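Local coordinates for protein hydrogenase maturation factor (Thermoanaerobacter tengcongensis, PDB 3VTH) that probably transfers the carbamoyl group of carbamoyl phosphate, with ATP, to the C-terminal cysteine of HypE during maturation of [NiFe]-hydrogenases, at residues Y511-L523 against K528-P540. Residues are numbered along the deposited sequence; the frame is centred on the assembly and turned at random.
Sequences YGTDGNVWGAEIL and KSFERIAHLKYKP
R532, with CG anti to the backbone N (chi1 -167°) and a chain extended through to NE, lays its guanidinium flat on the indole of W518. The setting is an antiparallel beta hairpin of the Kae1-like domain, and it illustrates how one buried arginine on the second strand can tie together the G512-G515 turn and the first strand. R532 CZ lies 3.7 Å from the centroid of the five-membered ring of W518, a cation-pi stack with planes 17° apart; H535 CD2 sits over the opposite guanidinium face. In a salt bridge R532 grips E521 OE2 side-on with NE (2.8 Å) and NH2, while E521 OE1 takes the backbone N-H of both G519 and A520. R532 NH1 and NH2, end-on, hold Y538 OH, which donates at 2.5 Å to the syn lone pair of D514 OD2. D514 OD1 accepts from the backbone N of N516, an Asx turn, and from W518 NE1 on the opposite face of the carboxylate. Were R532 an alanine, the buried carboxylate of E521 would probably lose its countercharge and the indole face its guanidinium cover. N516 ND2 lies over the Y538 ring, and F530 CE1 meets the indole edge at W518 CZ3, 3.8 Å away. The W518 side chain comes to about 6 Å from that of D507, an iron ligand, which sets the network beside the metal site. Between the strands the register shifts at a classic beta bulge, where I522 O accepts from both I533 N, at 2.8 Å, and A534 N, at 3.2 Å.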
# COMPACT_ATOMS: atom_id res chain seq x y z
N TYR A 511 -12.81 -17.30 -3.83
CA TYR A 511 -13.44 -18.58 -3.65
C TYR A 511 -14.82 -18.39 -3.01
O TYR A 511 -14.91 -17.83 -1.92
CB TYR A 511 -12.54 -19.42 -2.75
CG TYR A 511 -13.06 -20.80 -2.47
CD1 TYR A 511 -12.83 -21.84 -3.37
CD2 TYR A 511 -13.74 -21.07 -1.28
CE1 TYR A 511 -13.30 -23.11 -3.10
CE2 TYR A 511 -14.20 -22.34 -1.01
CZ TYR A 511 -13.97 -23.36 -1.91
OH TYR A 511 -14.44 -24.62 -1.64
N GLY A 512 -15.87 -18.82 -3.71
CA GLY A 512 -17.25 -18.74 -3.22
C GLY A 512 -17.62 -19.93 -2.35
O GLY A 512 -16.91 -20.93 -2.35
N THR A 513 -18.73 -19.84 -1.62
CA THR A 513 -19.14 -20.93 -0.72
C THR A 513 -19.92 -22.03 -1.44
O THR A 513 -20.25 -23.07 -0.85
CB THR A 513 -20.01 -20.40 0.44
OG1 THR A 513 -21.12 -19.69 -0.10
CG2 THR A 513 -19.19 -19.45 1.32
N ASP A 514 -20.22 -21.81 -2.72
CA ASP A 514 -20.94 -22.79 -3.50
C ASP A 514 -20.04 -23.54 -4.49
O ASP A 514 -20.53 -24.16 -5.44
CB ASP A 514 -22.13 -22.13 -4.22
CG ASP A 514 -21.70 -21.06 -5.23
OD1 ASP A 514 -20.50 -20.68 -5.27
OD2 ASP A 514 -22.58 -20.56 -5.95
N GLY A 515 -18.73 -23.47 -4.25
CA GLY A 515 -17.74 -24.14 -5.11
C GLY A 515 -17.48 -23.40 -6.42
O GLY A 515 -16.79 -23.91 -7.31
N ASN A 516 -18.05 -22.20 -6.55
CA ASN A 516 -17.81 -21.42 -7.75
C ASN A 516 -16.94 -20.23 -7.44
O ASN A 516 -16.71 -19.91 -6.27
CB ASN A 516 -19.13 -20.99 -8.40
CG ASN A 516 -19.95 -22.18 -8.90
OD1 ASN A 516 -19.40 -23.16 -9.41
ND2 ASN A 516 -21.27 -22.11 -8.73
N VAL A 517 -16.43 -19.59 -8.48
CA VAL A 517 -15.65 -18.38 -8.34
C VAL A 517 -16.59 -17.18 -8.24
O VAL A 517 -17.52 -17.05 -9.05
CB VAL A 517 -14.70 -18.20 -9.55
CG1 VAL A 517 -14.02 -16.83 -9.53
CG2 VAL A 517 -13.67 -19.35 -9.58
N TRP A 518 -16.35 -16.32 -7.24
CA TRP A 518 -17.16 -15.12 -7.01
C TRP A 518 -16.33 -13.89 -7.36
O TRP A 518 -15.11 -14.00 -7.57
CB TRP A 518 -17.59 -15.04 -5.55
CG TRP A 518 -18.64 -16.03 -5.12
CD1 TRP A 518 -19.10 -17.13 -5.81
CD2 TRP A 518 -19.32 -16.05 -3.85
NE1 TRP A 518 -20.03 -17.80 -5.05
CE2 TRP A 518 -20.19 -17.16 -3.86
CE3 TRP A 518 -19.29 -15.21 -2.72
CZ2 TRP A 518 -21.03 -17.47 -2.76
CZ3 TRP A 518 -20.13 -15.52 -1.64
CH2 TRP A 518 -20.99 -16.63 -1.67
N GLY A 519 -16.95 -12.72 -7.39
CA GLY A 519 -16.22 -11.52 -7.87
C GLY A 519 -17.10 -10.45 -8.48
O GLY A 519 -16.61 -9.43 -8.97
N ALA A 520 -18.41 -10.68 -8.46
CA ALA A 520 -19.36 -9.66 -8.87
C ALA A 520 -20.57 -9.80 -7.97
O ALA A 520 -21.68 -10.12 -8.43
CB ALA A 520 -19.72 -9.84 -10.34
N GLU A 521 -20.35 -9.55 -6.68
CA GLU A 521 -21.30 -9.91 -5.64
C GLU A 521 -21.88 -8.69 -4.94
O GLU A 521 -21.17 -7.70 -4.73
CB GLU A 521 -20.60 -10.77 -4.58
CG GLU A 521 -19.64 -11.83 -5.16
CD GLU A 521 -20.34 -12.75 -6.12
OE1 GLU A 521 -19.85 -12.92 -7.26
OE2 GLU A 521 -21.41 -13.28 -5.74
N ILE A 522 -23.16 -8.77 -4.59
CA ILE A 522 -23.75 -7.83 -3.66
C ILE A 522 -24.16 -8.63 -2.44
O ILE A 522 -24.90 -9.61 -2.52
CB ILE A 522 -25.00 -7.06 -4.19
CG1 ILE A 522 -24.82 -6.59 -5.63
CG2 ILE A 522 -25.35 -5.88 -3.25
CD1 ILE A 522 -23.77 -5.64 -5.87
N LEU A 523 -23.65 -8.19 -1.31
CA LEU A 523 -23.92 -8.83 -0.04
C LEU A 523 -24.67 -7.86 0.84
O LEU A 523 -24.61 -6.64 0.65
CB LEU A 523 -22.60 -9.18 0.65
CG LEU A 523 -21.53 -9.87 -0.20
CD1 LEU A 523 -20.27 -10.12 0.66
CD2 LEU A 523 -22.08 -11.19 -0.79
N LYS A 528 -19.81 -9.92 11.31
CA LYS A 528 -19.87 -11.30 11.77
C LYS A 528 -20.58 -12.30 10.85
O LYS A 528 -20.63 -13.49 11.16
CB LYS A 528 -20.47 -11.37 13.18
CG LYS A 528 -21.84 -10.72 13.33
CD LYS A 528 -22.25 -10.68 14.82
CE LYS A 528 -23.56 -9.94 15.03
NZ LYS A 528 -23.96 -9.93 16.47
N SER A 529 -21.13 -11.81 9.74
CA SER A 529 -21.90 -12.64 8.81
C SER A 529 -22.15 -11.89 7.51
O SER A 529 -22.01 -10.66 7.46
CB SER A 529 -23.27 -12.99 9.41
OG SER A 529 -24.02 -11.80 9.61
N PHE A 530 -22.53 -12.63 6.47
CA PHE A 530 -22.94 -12.04 5.21
C PHE A 530 -24.10 -12.83 4.62
O PHE A 530 -24.25 -14.03 4.90
CB PHE A 530 -21.76 -11.96 4.23
CG PHE A 530 -21.39 -13.29 3.61
CD1 PHE A 530 -21.98 -13.71 2.42
CD2 PHE A 530 -20.46 -14.10 4.22
CE1 PHE A 530 -21.65 -14.95 1.85
CE2 PHE A 530 -20.12 -15.33 3.65
CZ PHE A 530 -20.71 -15.75 2.47
N GLU A 531 -24.92 -12.15 3.83
CA GLU A 531 -25.93 -12.81 3.01
C GLU A 531 -25.67 -12.38 1.57
O GLU A 531 -25.52 -11.20 1.29
CB GLU A 531 -27.36 -12.43 3.45
CG GLU A 531 -28.44 -13.06 2.53
CD GLU A 531 -29.90 -12.75 2.92
OE1 GLU A 531 -30.14 -11.97 3.87
OE2 GLU A 531 -30.80 -13.29 2.24
N ARG A 532 -25.61 -13.35 0.66
CA ARG A 532 -25.39 -13.06 -0.75
C ARG A 532 -26.73 -12.70 -1.38
O ARG A 532 -27.65 -13.51 -1.37
CB ARG A 532 -24.82 -14.29 -1.44
CG ARG A 532 -24.28 -14.00 -2.83
CD ARG A 532 -24.11 -15.33 -3.56
NE ARG A 532 -23.23 -15.19 -4.72
CZ ARG A 532 -23.01 -16.17 -5.58
NH1 ARG A 532 -23.60 -17.35 -5.42
NH2 ARG A 532 -22.19 -15.96 -6.61
N ILE A 533 -26.83 -11.50 -1.93
CA ILE A 533 -28.12 -11.00 -2.42
C ILE A 533 -28.19 -11.04 -3.94
O ILE A 533 -29.25 -11.32 -4.50
CB ILE A 533 -28.38 -9.55 -1.93
CG1 ILE A 533 -28.24 -9.46 -0.40
CG2 ILE A 533 -29.76 -9.05 -2.40
CD1 ILE A 533 -29.28 -10.29 0.36
N ALA A 534 -27.07 -10.76 -4.59
CA ALA A 534 -27.06 -10.65 -6.06
C ALA A 534 -25.69 -11.02 -6.61
O ALA A 534 -24.68 -10.89 -5.92
CB ALA A 534 -27.45 -9.22 -6.51
N HIS A 535 -25.66 -11.51 -7.85
CA HIS A 535 -24.42 -11.86 -8.52
C HIS A 535 -24.64 -11.92 -10.02
O HIS A 535 -25.76 -11.77 -10.48
CB HIS A 535 -23.87 -13.20 -7.98
CG HIS A 535 -24.76 -14.38 -8.24
ND1 HIS A 535 -24.62 -15.18 -9.35
CD2 HIS A 535 -25.75 -14.93 -7.50
CE1 HIS A 535 -25.51 -16.16 -9.30
NE2 HIS A 535 -26.21 -16.03 -8.18
N LEU A 536 -23.58 -12.12 -10.78
CA LEU A 536 -23.69 -12.33 -12.24
C LEU A 536 -23.99 -13.79 -12.56
O LEU A 536 -23.53 -14.67 -11.83
CB LEU A 536 -22.40 -11.88 -12.94
CG LEU A 536 -22.11 -10.38 -12.95
CD1 LEU A 536 -20.80 -10.07 -13.72
CD2 LEU A 536 -23.28 -9.57 -13.55
N LYS A 537 -24.77 -14.05 -13.61
CA LYS A 537 -25.10 -15.42 -14.01
C LYS A 537 -23.81 -16.17 -14.30
O LYS A 537 -22.97 -15.70 -15.08
CB LYS A 537 -26.04 -15.46 -15.23
CG LYS A 537 -26.54 -16.88 -15.57
CD LYS A 537 -27.37 -16.90 -16.87
CE LYS A 537 -27.95 -18.31 -17.14
NZ LYS A 537 -28.67 -18.30 -18.46
N TYR A 538 -23.62 -17.31 -13.62
CA TYR A 538 -22.39 -18.10 -13.74
C TYR A 538 -22.05 -18.47 -15.19
O TYR A 538 -22.92 -18.95 -15.91
CB TYR A 538 -22.53 -19.40 -12.94
CG TYR A 538 -22.39 -19.18 -11.45
CD1 TYR A 538 -21.24 -18.59 -10.94
CD2 TYR A 538 -23.38 -19.60 -10.57
CE1 TYR A 538 -21.08 -18.39 -9.57
CE2 TYR A 538 -23.23 -19.42 -9.20
CZ TYR A 538 -22.07 -18.80 -8.71
OH TYR A 538 -21.87 -18.61 -7.37
N LYS A 539 -20.80 -18.24 -15.59
CA LYS A 539 -20.31 -18.65 -16.91
C LYS A 539 -19.16 -19.61 -16.73
O LYS A 539 -18.35 -19.46 -15.79
CB LYS A 539 -19.82 -17.43 -17.72
CG LYS A 539 -20.88 -16.35 -17.95
CD LYS A 539 -22.00 -16.90 -18.87
CE LYS A 539 -23.15 -15.91 -18.98
NZ LYS A 539 -24.35 -16.52 -19.66
N PRO A 540 -19.04 -20.60 -17.64
CA PRO A 540 -17.95 -21.57 -17.55
C PRO A 540 -16.63 -20.91 -17.94
O PRO A 540 -16.59 -20.07 -18.85
CB PRO A 540 -18.36 -22.65 -18.57
CG PRO A 540 -19.16 -21.90 -19.62
CD PRO A 540 -19.91 -20.83 -18.82